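Local coordinates for protein esterase (Capnocytophaga ochracea, PDB 4W9R) that is of unknown function but is related to putative esterases of the alpha/beta-hydrolase superfamily and carries an additional helical region at its C-terminal end, at residues B[21-26]-B[67-72]; B[39-44]-B[117-122]; B[331-336]-B[355-360]. All blocks are in the same frame, centred on the assembly; numbering follows the deposited sequence.

Contact 1. Residues B[21-26]-B[67-72]; sequences IGIYKP and IVVGVY
Ile-21, Tyr-24 and Ile-67 bury the most surface where strand 17-24 runs antiparallel to strand 67-71, one strand in from the edge of the alpha/beta-hydrolase sheet formed by strand 5-12. The pairing is regular: Gly-22 exchanges two backbone hydrogen bonds with Gly-70, and Tyr-24 does the same with Val-68, its N lying 2.7 Å from Val-68 O. Between these pairs, Ile-23 faces Val-69 without such bonds. Ile-21 covers the end at Gly-70 and Val-71, with its CA 3.3 Å from Gly-70 O in a CA-H...O contact and its CG2 branch beside the same carbonyl. At the Pro-26 end Ile-67 uses both branches. CG2, anti to its own N, meets Tyr-24 O at 3.4 Å and Ile-23 CG2 at 4.2 Å. The Ile-67 side chain crosses that of Pro-26 at about a right angle, CG1 lying 4.1 Å from Pro-26 CD. Tyr-24 and Val-68 project from the face opposite Ile-21 and Ile-23, their CB atoms 4.1 Å apart, beneath helix 43-59. The tyrosine ring slants past Val-68 CG2, its OH hydrogen-bonded to Arg-55 on that helix. Beyond the pairing, Tyr-72 turns its ring edge to the strand, bringing CE1 to 3.5 Å from Gly-22 N.

Contact 2. Residues B[39-44]-B[117-122]; sequences VVLNAE and KGVIAS
Val-39 begins the parallel pairing with strand 116-122, its N donating to Gly-118 O (2.9 Å) from above the carbonyl plane and its O accepting from Ile-120 N (2.7 Å) almost end-on. Val-40 stands opposite Ile-120 on one face of the sheet; its CA approaches Ile-120 O at 3.4 Å, and its CG2 rests loosely against Ile-120 CB. Leu-41 N still reaches Ile-120 O, at 3.2 Å, although the strand has ended. Its CB points toward 117-122, where CD1 lies 3.8 Å from Ala-121 CB and CG is obliquely set against Val-119 CG2. Asn-42 follows in the turn before helix 43-59, and a chi1 of -75° places the carboxamide beside Ser-122. OD1 accepts from Ser-122 N, in a bond modelled too short for its length to be trusted, and a water linked to Ser-122 O is weakly held by ND2. In alpha/beta hydrolases the strands at these positions lead into the oxyanion-hole loop and the nucleophile elbow, although no catalytic residue is established here. Leu-46 and Val-50 of helix 43-59 cover Val-40 and Ile-120, Val-99 of helix 91-110 packs on Leu-41, and strands 67-71 and 143-149 flank the pair within the sheet.

Contact 3. Residues B[331-336]-B[355-360]; sequences KALKTY and ERITHL. With ACT (acetate ion), chain I.
Leu-333 and Ile-357 mark the closest approach of the two backbones, their CA atoms 6.1 Å apart, where helices 329-339 and 350-362 pack antiparallel. The local axes come within 9.7 Å of each other and cross at -149°. This is an antiparallel helix pair in the all-helical C-terminal part of the chain, whose packing and local sequence are consistent with a tetratricopeptide-like array. Leu-333, with CG anti to the backbone N (chi1 180°), swings CD1 across to Ile-357 CG2 at 3.7 Å. Leu-360 comes from the second helix so that one methyl, CD1, fills the seam: it touches Ala-332 CB at 4.0 Å and, from an oblique direction, Tyr-336 CD2 at 3.7 Å. Tyr-336 loses more surface to the contact than any other residue. Ile-357 CG1 leans on Tyr-336 CB, while Arg-356 lays CB over one face of the Tyr-336 ring, 3.7 Å from the centroid, in a CH-pi contact. The arginine chain then bends at chi2, which carries the guanidinium past the ring with its plane turned 87° from it. There NH2 donates to Tyr-336 OH at 3.0 Å, with the oxygen in the guanidinium plane. Glu-324 of helix 314-325 also holds this hydroxyl, and Glu-321 forms a salt bridge with NH2. A phenylalanine in place of Tyr-336 would keep the ring under Arg-356 CB but would probably leave Arg-356 NH2 and Glu-324 without their shared hydroxyl partner and the guanidinium freer to turn. The other terminal nitrogen, Arg-356 NH1, binds O of an acetate ion, probably from the crystallisation liquor, at 2.8 Å.

From the N terminus, the chain runs through strand 17-24 and opens contact 1, then lays down strand 35-40 and opens contact 2. After helix 43-59, strand 67-71 closes contact 1; helix 91-110 follows, and strand 116-122 closes contact 2. The two loops therefore cross rather than nest. They also meet directly, because strand 67-71 lies between strands 17-24 and 35-40, with probable hydrogen bonds from Val-71 N to Val-40 O and from Val-40 N to Val-69 O. Contact 3 comes later in series, closing a short loop between consecutive C-terminal helices on the opposite side of the chain's centre, its nearest atoms about 37 Å from contact 1 and about 41 Å from contact 2.

Contact 1. Residues B[21-26]-B[67-72]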
ATOM      1  N   ILE B  21     -18.348  10.313  -9.128  1.00 20.65           N
ATOM      2  CA  ILE B  21     -17.829   8.964  -8.950  1.00 22.18           C
ATOM      3  C   ILE B  21     -16.744   8.721  -9.983  1.00 23.82           C
ATOM      4  O   ILE B  21     -16.576   9.508 -10.913  1.00 28.50           O
ATOM      5  CB  ILE B  21     -18.919   7.878  -9.097  1.00 17.41           C
ATOM      6  CG1 ILE B  21     -19.469   7.860 -10.525  1.00 24.36           C
ATOM      7  CG2 ILE B  21     -20.032   8.082  -8.079  1.00 25.96           C
ATOM      8  CD1 ILE B  21     -20.476   6.760 -10.775  1.00 26.28           C
ATOM      9  N   GLY B  22     -16.014   7.626  -9.832  1.00 22.71           N
ATOM     10  CA  GLY B  22     -15.056   7.259 -10.850  1.00 27.06           C
ATOM     11  C   GLY B  22     -14.929   5.757 -10.931  1.00 29.08           C
ATOM     12  O   GLY B  22     -15.201   5.039  -9.968  1.00 28.48           O
ATOM     13  N   ILE B  23     -14.491   5.287 -12.093  1.00 26.64           N
ATOM     14  CA  ILE B  23     -14.561   3.873 -12.418  1.00 28.53           C
ATOM     15  C   ILE B  23     -13.253   3.371 -12.993  1.00 30.27           C
ATOM     16  O   ILE B  23     -12.743   3.916 -13.973  1.00 41.87           O
ATOM     17  CB  ILE B  23     -15.685   3.581 -13.434  1.00 28.61           C
ATOM     18  CG1 ILE B  23     -17.039   4.053 -12.900  1.00 28.42           C
ATOM     19  CG2 ILE B  23     -15.730   2.096 -13.764  1.00 24.66           C
ATOM     20  CD1 ILE B  23     -18.178   3.852 -13.874  1.00 23.78           C
ATOM     21  N   TYR B  24     -12.709   2.331 -12.377  1.00 29.07           N
ATOM     22  CA  TYR B  24     -11.552   1.661 -12.936  1.00 28.01           C
ATOM     23  C   TYR B  24     -11.982   0.387 -13.647  1.00 26.77           C
ATOM     24  O   TYR B  24     -12.671  -0.457 -13.072  1.00 28.12           O
ATOM     25  CB  TYR B  24     -10.521   1.334 -11.856  1.00 17.46           C
ATOM     26  CG  TYR B  24      -9.464   0.368 -12.340  1.00 37.58           C
ATOM     27  CD1 TYR B  24      -8.461   0.786 -13.204  1.00 33.39           C
ATOM     28  CD2 TYR B  24      -9.484  -0.966 -11.953  1.00 32.05           C
ATOM     29  CE1 TYR B  24      -7.502  -0.096 -13.661  1.00 39.11           C
ATOM     30  CE2 TYR B  24      -8.528  -1.852 -12.406  1.00 37.32           C
ATOM     31  CZ  TYR B  24      -7.540  -1.412 -13.259  1.00 42.42           C
ATOM     32  OH  TYR B  24      -6.586  -2.293 -13.714  1.00 48.44           O
ATOM     33  N   LYS B  25     -11.564   0.252 -14.900  1.00 35.74           N
ATOM     34  CA  LYS B  25     -11.762  -0.984 -15.644  1.00 39.90           C
ATOM     35  C   LYS B  25     -10.402  -1.577 -15.957  1.00 48.23           C
ATOM     36  O   LYS B  25      -9.436  -0.839 -16.150  1.00 56.42           O
ATOM     37  CB  LYS B  25     -12.544  -0.739 -16.936  1.00 40.36           C
ATOM     38  CG  LYS B  25     -13.976  -0.295 -16.732  1.00 59.67           C
ATOM     39  CD  LYS B  25     -14.723  -0.269 -18.055  1.00 75.26           C
ATOM     40  CE  LYS B  25     -14.066   0.676 -19.048  1.00 86.89           C
ATOM     41  NZ  LYS B  25     -14.791   0.697 -20.349  1.00 91.36           N
ATOM     42  N   PRO B  26     -10.317  -2.912 -16.011  1.00 56.71           N
ATOM     43  CA  PRO B  26      -9.033  -3.567 -16.282  1.00 56.82           C
ATOM     44  C   PRO B  26      -8.477  -3.219 -17.659  1.00 70.09           C
ATOM     45  O   PRO B  26      -9.113  -2.494 -18.423  1.00 54.74           O
ATOM     46  CB  PRO B  26      -9.373  -5.055 -16.188  1.00 56.01           C
ATOM     47  CG  PRO B  26     -10.579  -5.107 -15.304  1.00 62.80           C
ATOM     48  CD  PRO B  26     -11.366  -3.880 -15.647  1.00 59.73           C
ATOM     49  N   ILE B  67     -13.279  -4.572 -11.170  1.00 30.62           N
ATOM     50  CA  ILE B  67     -13.759  -3.228 -11.455  1.00 27.79           C
ATOM     51  C   ILE B  67     -13.919  -2.469 -10.145  1.00 28.53           C
ATOM     52  O   ILE B  67     -14.572  -2.946  -9.217  1.00 36.85           O
ATOM     53  CB  ILE B  67     -15.092  -3.247 -12.225  1.00 24.12           C
ATOM     54  CG1 ILE B  67     -14.883  -3.825 -13.627  1.00 32.83           C
ATOM     55  CG2 ILE B  67     -15.678  -1.850 -12.319  1.00 17.75           C
ATOM     56  CD1 ILE B  67     -16.119  -3.792 -14.494  1.00 36.94           C
ATOM     57  N   VAL B  68     -13.303  -1.293 -10.064  1.00 25.50           N
ATOM     58  CA  VAL B  68     -13.354  -0.490  -8.852  1.00 28.23           C
ATOM     59  C   VAL B  68     -14.142   0.795  -9.083  1.00 28.63           C
ATOM     60  O   VAL B  68     -13.862   1.547 -10.017  1.00 37.65           O
ATOM     61  CB  VAL B  68     -11.940  -0.138  -8.349  1.00 30.96           C
ATOM     62  CG1 VAL B  68     -12.014   0.569  -7.003  1.00 13.47           C
ATOM     63  CG2 VAL B  68     -11.088  -1.391  -8.247  1.00 22.50           C
ATOM     64  N   VAL B  69     -15.134   1.037  -8.234  1.00 27.96           N
ATOM     65  CA  VAL B  69     -15.945   2.243  -8.334  1.00 22.00           C
ATOM     66  C   VAL B  69     -15.825   3.082  -7.069  1.00 22.17           C
ATOM     67  O   VAL B  69     -16.259   2.664  -5.996  1.00 34.45           O
ATOM     68  CB  VAL B  69     -17.427   1.906  -8.579  1.00 18.83           C
ATOM     69  CG1 VAL B  69     -18.267   3.174  -8.577  1.00 25.41           C
ATOM     70  CG2 VAL B  69     -17.589   1.153  -9.888  1.00 35.01           C
ATOM     71  N   GLY B  70     -15.216   4.256  -7.191  1.00 23.67           N
ATOM     72  CA  GLY B  70     -15.096   5.153  -6.057  1.00 20.64           C
ATOM     73  C   GLY B  70     -16.190   6.201  -5.960  1.00 28.11           C
ATOM     74  O   GLY B  70     -16.763   6.616  -6.967  1.00 27.45           O
ATOM     75  N   VAL B  71     -16.450   6.655  -4.739  1.00 25.93           N
ATOM     76  CA  VAL B  71     -17.377   7.753  -4.494  1.00 15.30           C
ATOM     77  C   VAL B  71     -16.591   8.924  -3.922  1.00 22.74           C
ATOM     78  O   VAL B  71     -16.052   8.837  -2.820  1.00 28.26           O
ATOM     79  CB  VAL B  71     -18.507   7.355  -3.524  1.00 23.34           C
ATOM     80  CG1 VAL B  71     -19.444   8.529  -3.286  1.00 16.50           C
ATOM     81  CG2 VAL B  71     -19.272   6.158  -4.060  1.00 16.63           C
ATOM     82  N   TYR B  72     -16.518  10.017  -4.672  1.00 26.08           N
ATOM     83  CA  TYR B  72     -15.625  11.113  -4.312  1.00 26.54           C
ATOM     84  C   TYR B  72     -16.261  12.140  -3.385  1.00 26.04           C
ATOM     85  O   TYR B  72     -17.314  12.705  -3.686  1.00 23.67           O
ATOM     86  CB  TYR B  72     -15.110  11.807  -5.575  1.00 17.91           C
ATOM     87  CG  TYR B  72     -14.082  10.995  -6.329  1.00 29.36           C
ATOM     88  CD1 TYR B  72     -14.466  10.097  -7.316  1.00 35.99           C
ATOM     89  CD2 TYR B  72     -12.729  11.123  -6.048  1.00 26.94           C
ATOM     90  CE1 TYR B  72     -13.528   9.351  -8.004  1.00 39.45           C
ATOM     91  CE2 TYR B  72     -11.786  10.382  -6.732  1.00 38.88           C
ATOM     92  CZ  TYR B  72     -12.189   9.497  -7.708  1.00 38.61           C
ATOM     93  OH  TYR B  72     -11.251   8.757  -8.390  1.00 40.06           O
TER

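Contact 2. Residues B[39-44]-B[117-122]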
ATOM      1  N   VAL B  39     -16.306  -1.252  -4.223  1.00 26.56           N
ATOM      2  CA  VAL B  39     -16.783   0.118  -4.066  1.00 24.61           C
ATOM      3  C   VAL B  39     -15.984   0.856  -2.993  1.00 24.41           C
ATOM      4  O   VAL B  39     -15.782   0.338  -1.895  1.00 34.55           O
ATOM      5  CB  VAL B  39     -18.283   0.149  -3.707  1.00 27.23           C
ATOM      6  CG1 VAL B  39     -18.759   1.578  -3.506  1.00 20.87           C
ATOM      7  CG2 VAL B  39     -19.100  -0.541  -4.790  1.00 19.08           C
ATOM      8  N   VAL B  40     -15.525   2.062  -3.318  1.00 30.41           N
ATOM      9  CA  VAL B  40     -14.760   2.877  -2.377  1.00 22.68           C
ATOM     10  C   VAL B  40     -15.486   4.183  -2.052  1.00 25.78           C
ATOM     11  O   VAL B  40     -15.664   5.035  -2.923  1.00 32.90           O
ATOM     12  CB  VAL B  40     -13.362   3.201  -2.928  1.00 24.82           C
ATOM     13  CG1 VAL B  40     -12.568   4.003  -1.910  1.00 40.33           C
ATOM     14  CG2 VAL B  40     -12.631   1.924  -3.295  1.00 19.13           C
ATOM     15  N   LEU B  41     -15.907   4.331  -0.799  1.00 23.47           N
ATOM     16  CA  LEU B  41     -16.692   5.489  -0.371  1.00 33.18           C
ATOM     17  C   LEU B  41     -15.841   6.733  -0.114  1.00 45.64           C
ATOM     18  O   LEU B  41     -16.317   7.865  -0.204  1.00 58.59           O
ATOM     19  CB  LEU B  41     -17.480   5.138   0.889  1.00 18.98           C
ATOM     20  CG  LEU B  41     -18.293   3.847   0.804  1.00 25.08           C
ATOM     21  CD1 LEU B  41     -19.046   3.602   2.101  1.00 27.48           C
ATOM     22  CD2 LEU B  41     -19.249   3.898  -0.376  1.00 28.72           C
ATOM     23  N   ASN B  42     -14.584   6.494   0.232  1.00 29.10           N
ATOM     24  CA  ASN B  42     -13.622   7.518   0.635  1.00 31.87           C
ATOM     25  C   ASN B  42     -12.747   8.040  -0.504  1.00 38.07           C
ATOM     26  O   ASN B  42     -11.757   8.728  -0.266  1.00 55.04           O
ATOM     27  CB  ASN B  42     -12.767   6.999   1.782  1.00 51.66           C
ATOM     28  CG  ASN B  42     -13.528   6.983   3.093  1.00 46.24           C
ATOM     29  OD1 ASN B  42     -13.829   5.922   3.638  1.00 45.18           O
ATOM     30  ND2 ASN B  42     -13.863   8.165   3.594  1.00 37.96           N
ATOM     31  N   ALA B  43     -13.106   7.679  -1.731  1.00 30.05           N
ATOM     32  CA  ALA B  43     -12.207   7.624  -2.885  1.00 30.23           C
ATOM     33  C   ALA B  43     -11.301   8.835  -3.124  1.00 30.11           C
ATOM     34  O   ALA B  43     -10.254   8.689  -3.748  1.00 32.26           O
ATOM     35  CB  ALA B  43     -13.034   7.376  -4.138  1.00 16.61           C
ATOM     36  N   GLU B  44     -11.683  10.023  -2.662  1.00 32.90           N
ATOM     37  CA  GLU B  44     -10.797  11.184  -2.799  1.00 24.34           C
ATOM     38  C   GLU B  44      -9.396  10.890  -2.235  1.00 29.86           C
ATOM     39  O   GLU B  44      -8.403  11.453  -2.689  1.00 34.41           O
ATOM     40  CB  GLU B  44     -11.396  12.417  -2.114  1.00 32.95           C
ATOM     41  CG  GLU B  44     -11.498  12.335  -0.595  1.00 47.81           C
ATOM     42  CD  GLU B  44     -12.727  11.580  -0.121  1.00 43.83           C
ATOM     43  OE1 GLU B  44     -13.531  11.149  -0.975  1.00 45.27           O
ATOM     44  OE2 GLU B  44     -12.887  11.418   1.107  1.00 40.03           O
ATOM     45  N   LYS B 117     -18.988  -8.734  -4.555  1.00 27.30           N
ATOM     46  CA  LYS B 117     -19.000  -7.277  -4.512  1.00 26.79           C
ATOM     47  C   LYS B 117     -18.520  -6.789  -3.150  1.00 28.94           C
ATOM     48  O   LYS B 117     -19.138  -7.082  -2.130  1.00 29.50           O
ATOM     49  CB  LYS B 117     -20.403  -6.742  -4.809  1.00 24.89           C
ATOM     50  CG  LYS B 117     -20.900  -7.042  -6.217  1.00 24.40           C
ATOM     51  CD  LYS B 117     -22.384  -6.735  -6.372  1.00 31.23           C
ATOM     52  CE  LYS B 117     -23.242  -7.979  -6.167  1.00 45.14           C
ATOM     53  NZ  LYS B 117     -23.112  -8.558  -4.800  1.00 54.33           N
ATOM     54  N   GLY B 118     -17.401  -6.072  -3.131  1.00 22.65           N
ATOM     55  CA  GLY B 118     -16.865  -5.558  -1.883  1.00 20.15           C
ATOM     56  C   GLY B 118     -17.076  -4.073  -1.656  1.00 31.21           C
ATOM     57  O   GLY B 118     -17.452  -3.337  -2.569  1.00 33.73           O
ATOM     58  N   VAL B 119     -16.812  -3.629  -0.431  1.00 26.16           N
ATOM     59  CA  VAL B 119     -16.864  -2.210  -0.102  1.00 21.42           C
ATOM     60  C   VAL B 119     -15.717  -1.838   0.837  1.00 30.65           C
ATOM     61  O   VAL B 119     -15.470  -2.510   1.839  1.00 26.68           O
ATOM     62  CB  VAL B 119     -18.222  -1.818   0.533  1.00 25.08           C
ATOM     63  CG1 VAL B 119     -18.526  -2.673   1.758  1.00 21.27           C
ATOM     64  CG2 VAL B 119     -18.242  -0.337   0.888  1.00 27.21           C
ATOM     65  N   ILE B 120     -15.007  -0.767   0.496  1.00 26.52           N
ATOM     66  CA  ILE B 120     -13.899  -0.290   1.310  1.00 17.87           C
ATOM     67  C   ILE B 120     -14.159   1.143   1.753  1.00 27.12           C
ATOM     68  O   ILE B 120     -14.480   2.005   0.934  1.00 30.64           O
ATOM     69  CB  ILE B 120     -12.562  -0.352   0.549  1.00 21.74           C
ATOM     70  CG1 ILE B 120     -12.278  -1.780   0.082  1.00 28.18           C
ATOM     71  CG2 ILE B 120     -11.425   0.159   1.421  1.00 21.77           C
ATOM     72  CD1 ILE B 120     -10.975  -1.922  -0.674  1.00 27.99           C
ATOM     73  N   ALA B 121     -14.023   1.394   3.050  1.00 17.59           N
ATOM     74  CA  ALA B 121     -14.264   2.725   3.590  1.00 23.07           C
ATOM     75  C   ALA B 121     -13.414   2.991   4.826  1.00 25.38           C
ATOM     76  O   ALA B 121     -12.916   2.060   5.461  1.00 32.90           O
ATOM     77  CB  ALA B 121     -15.738   2.901   3.913  1.00 19.66           C
ATOM     78  N   SER B 122     -13.250   4.267   5.160  1.00 17.85           N
ATOM     79  CA  SER B 122     -12.473   4.654   6.330  1.00 18.40           C
ATOM     80  C   SER B 122     -13.200   5.701   7.172  1.00 26.57           C
ATOM     81  O   SER B 122     -14.124   6.362   6.693  1.00 27.04           O
ATOM     82  CB  SER B 122     -11.098   5.184   5.908  1.00 20.25           C
ATOM     83  OG  SER B 122     -11.211   6.396   5.186  1.00 22.34           O
TER
HETATM   84  O   HOH W   1     -15.660   8.837   6.456  1.00 30.26           O

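Contact 3. Residues B[331-336]-B[355-360]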
ATOM      1  N   LYS B 331      -5.653 -48.842 -26.495  1.00 50.76           N
ATOM      2  CA  LYS B 331      -6.211 -47.497 -26.419  1.00 47.65           C
ATOM      3  C   LYS B 331      -5.113 -46.457 -26.221  1.00 50.15           C
ATOM      4  O   LYS B 331      -5.223 -45.331 -26.705  1.00 44.71           O
ATOM      5  CB  LYS B 331      -7.239 -47.400 -25.289  1.00 38.27           C
ATOM      6  CG  LYS B 331      -8.509 -48.196 -25.544  1.00 65.75           C
ATOM      7  CD  LYS B 331      -9.565 -47.927 -24.483  1.00 75.96           C
ATOM      8  CE  LYS B 331     -10.832 -48.720 -24.764  1.00 83.25           C
ATOM      9  NZ  LYS B 331     -11.909 -48.429 -23.778  1.00 89.65           N
ATOM     10  N   ALA B 332      -4.056 -46.842 -25.513  1.00 43.59           N
ATOM     11  CA  ALA B 332      -2.933 -45.945 -25.262  1.00 42.65           C
ATOM     12  C   ALA B 332      -2.253 -45.542 -26.566  1.00 47.87           C
ATOM     13  O   ALA B 332      -1.959 -44.365 -26.785  1.00 45.19           O
ATOM     14  CB  ALA B 332      -1.931 -46.594 -24.321  1.00 31.45           C
ATOM     15  N   LEU B 333      -2.011 -46.525 -27.428  1.00 43.55           N
ATOM     16  CA  LEU B 333      -1.378 -46.280 -28.718  1.00 47.68           C
ATOM     17  C   LEU B 333      -2.232 -45.362 -29.582  1.00 52.22           C
ATOM     18  O   LEU B 333      -1.727 -44.423 -30.197  1.00 56.37           O
ATOM     19  CB  LEU B 333      -1.124 -47.598 -29.449  1.00 47.99           C
ATOM     20  CG  LEU B 333      -0.465 -47.472 -30.822  1.00 45.49           C
ATOM     21  CD1 LEU B 333       0.909 -46.836 -30.689  1.00 42.61           C
ATOM     22  CD2 LEU B 333      -0.371 -48.827 -31.503  1.00 43.69           C
ATOM     23  N   LYS B 334      -3.531 -45.639 -29.621  1.00 48.32           N
ATOM     24  CA  LYS B 334      -4.470 -44.828 -30.385  1.00 51.79           C
ATOM     25  C   LYS B 334      -4.516 -43.400 -29.848  1.00 50.98           C
ATOM     26  O   LYS B 334      -4.626 -42.441 -30.612  1.00 52.94           O
ATOM     27  CB  LYS B 334      -5.866 -45.458 -30.349  1.00 56.93           C
ATOM     28  CG  LYS B 334      -6.923 -44.703 -31.140  1.00 75.35           C
ATOM     29  CD  LYS B 334      -8.301 -45.321 -30.942  1.00 88.60           C
ATOM     30  CE  LYS B 334      -9.377 -44.550 -31.692  1.00 96.82           C
ATOM     31  NZ  LYS B 334      -9.178 -44.598 -33.168  1.00101.57           N
ATOM     32  N   THR B 335      -4.418 -43.268 -28.528  1.00 45.80           N
ATOM     33  CA  THR B 335      -4.520 -41.969 -27.874  1.00 44.15           C
ATOM     34  C   THR B 335      -3.233 -41.156 -28.016  1.00 43.88           C
ATOM     35  O   THR B 335      -3.279 -39.936 -28.177  1.00 43.71           O
ATOM     36  CB  THR B 335      -4.861 -42.127 -26.381  1.00 42.74           C
ATOM     37  OG1 THR B 335      -5.932 -43.066 -26.234  1.00 37.86           O
ATOM     38  CG2 THR B 335      -5.277 -40.793 -25.783  1.00 39.39           C
ATOM     39  N   TYR B 336      -2.088 -41.830 -27.954  1.00 40.28           N
ATOM     40  CA  TYR B 336      -0.809 -41.166 -28.181  1.00 39.86           C
ATOM     41  C   TYR B 336      -0.747 -40.584 -29.589  1.00 49.55           C
ATOM     42  O   TYR B 336      -0.298 -39.455 -29.787  1.00 52.40           O
ATOM     43  CB  TYR B 336       0.357 -42.132 -27.967  1.00 41.23           C
ATOM     44  CG  TYR B 336       0.854 -42.212 -26.541  1.00 44.03           C
ATOM     45  CD1 TYR B 336       1.327 -41.082 -25.887  1.00 45.46           C
ATOM     46  CD2 TYR B 336       0.877 -43.422 -25.859  1.00 43.31           C
ATOM     47  CE1 TYR B 336       1.791 -41.152 -24.587  1.00 40.91           C
ATOM     48  CE2 TYR B 336       1.341 -43.501 -24.560  1.00 43.90           C
ATOM     49  CZ  TYR B 336       1.797 -42.363 -23.928  1.00 43.56           C
ATOM     50  OH  TYR B 336       2.259 -42.435 -22.635  1.00 44.02           O
ATOM     51  N   GLU B 355       8.432 -41.546 -28.786  1.00 44.95           N
ATOM     52  CA  GLU B 355       9.141 -42.553 -28.003  1.00 47.91           C
ATOM     53  C   GLU B 355       8.148 -43.504 -27.342  1.00 52.93           C
ATOM     54  O   GLU B 355       8.385 -44.710 -27.263  1.00 59.35           O
ATOM     55  CB  GLU B 355      10.029 -41.893 -26.945  1.00 43.03           C
ATOM     56  CG  GLU B 355      10.915 -42.868 -26.179  1.00 55.03           C
ATOM     57  CD  GLU B 355      11.645 -42.212 -25.019  1.00 76.77           C
ATOM     58  OE1 GLU B 355      12.893 -42.142 -25.061  1.00 78.95           O
ATOM     59  OE2 GLU B 355      10.972 -41.772 -24.063  1.00 84.89           O
ATOM     60  N   ARG B 356       7.033 -42.950 -26.876  1.00 45.56           N
ATOM     61  CA  ARG B 356       5.976 -43.740 -26.261  1.00 40.75           C
ATOM     62  C   ARG B 356       5.303 -44.635 -27.297  1.00 42.07           C
ATOM     63  O   ARG B 356       4.995 -45.794 -27.023  1.00 53.02           O
ATOM     64  CB  ARG B 356       4.942 -42.830 -25.597  1.00 34.58           C
ATOM     65  CG  ARG B 356       5.520 -41.880 -24.558  1.00 35.02           C
ATOM     66  CD  ARG B 356       6.032 -42.628 -23.340  1.00 28.44           C
ATOM     67  NE  ARG B 356       6.667 -41.738 -22.371  1.00 35.54           N
ATOM     68  CZ  ARG B 356       6.013 -41.080 -21.419  1.00 37.32           C
ATOM     69  NH1 ARG B 356       6.673 -40.293 -20.581  1.00 33.95           N
ATOM     70  NH2 ARG B 356       4.698 -41.206 -21.304  1.00 42.36           N
ATOM     71  N   ILE B 357       5.079 -44.086 -28.485  1.00 40.37           N
ATOM     72  CA  ILE B 357       4.466 -44.834 -29.576  1.00 51.25           C
ATOM     73  C   ILE B 357       5.385 -45.957 -30.042  1.00 61.90           C
ATOM     74  O   ILE B 357       4.939 -47.081 -30.277  1.00 66.00           O
ATOM     75  CB  ILE B 357       4.128 -43.916 -30.770  1.00 44.95           C
ATOM     76  CG1 ILE B 357       3.048 -42.907 -30.372  1.00 39.33           C
ATOM     77  CG2 ILE B 357       3.668 -44.731 -31.969  1.00 34.13           C
ATOM     78  CD1 ILE B 357       2.635 -41.980 -31.491  1.00 32.16           C
ATOM     79  N   THR B 358       6.672 -45.646 -30.162  1.00 64.27           N
ATOM     80  CA  THR B 358       7.666 -46.623 -30.591  1.00 63.27           C
ATOM     81  C   THR B 358       7.738 -47.793 -29.615  1.00 63.31           C
ATOM     82  O   THR B 358       7.835 -48.950 -30.024  1.00 75.48           O
ATOM     83  CB  THR B 358       9.064 -45.982 -30.728  1.00 60.14           C
ATOM     84  OG1 THR B 358       9.002 -44.887 -31.649  1.00 58.43           O
ATOM     85  CG2 THR B 358      10.076 -47.001 -31.229  1.00 52.80           C
ATOM     86  N   HIS B 359       7.679 -47.484 -28.324  1.00 60.01           N
ATOM     87  CA  HIS B 359       7.751 -48.507 -27.287  1.00 62.74           C
ATOM     88  C   HIS B 359       6.517 -49.407 -27.295  1.00 67.83           C
ATOM     89  O   HIS B 359       6.605 -50.595 -26.984  1.00 75.90           O
ATOM     90  CB  HIS B 359       7.918 -47.859 -25.911  1.00 61.16           C
ATOM     91  CG  HIS B 359       8.077 -48.844 -24.796  1.00 70.07           C
ATOM     92  ND1 HIS B 359       7.003 -49.398 -24.133  1.00 74.24           N
ATOM     93  CD2 HIS B 359       9.184 -49.375 -24.226  1.00 75.55           C
ATOM     94  CE1 HIS B 359       7.442 -50.227 -23.202  1.00 72.40           C
ATOM     95  NE2 HIS B 359       8.763 -50.231 -23.238  1.00 77.90           N
ATOM     96  N   LEU B 360       5.371 -48.837 -27.652  1.00 63.63           N
ATOM     97  CA  LEU B 360       4.121 -49.589 -27.692  1.00 58.08           C
ATOM     98  C   LEU B 360       4.024 -50.466 -28.939  1.00 59.84           C
ATOM     99  O   LEU B 360       3.415 -51.536 -28.907  1.00 60.32           O
ATOM    100  CB  LEU B 360       2.923 -48.640 -27.627  1.00 52.07           C
ATOM    101  CG  LEU B 360       2.639 -47.992 -26.270  1.00 52.26           C
ATOM    102  CD1 LEU B 360       1.507 -46.985 -26.383  1.00 57.22           C
ATOM    103  CD2 LEU B 360       2.311 -49.052 -25.231  1.00 47.78           C
TER
HETATM  104  C   ACT I 502       6.896 -38.173 -17.571  1.00 61.46           C
HETATM  105  O   ACT I 502       6.103 -38.509 -18.477  1.00 60.22           O
HETATM  106  OXT ACT I 502       6.459 -38.255 -16.403  1.00 67.25           O
HETATM  107  CH3 ACT I 502       8.289 -37.699 -17.866  1.00 43.06           C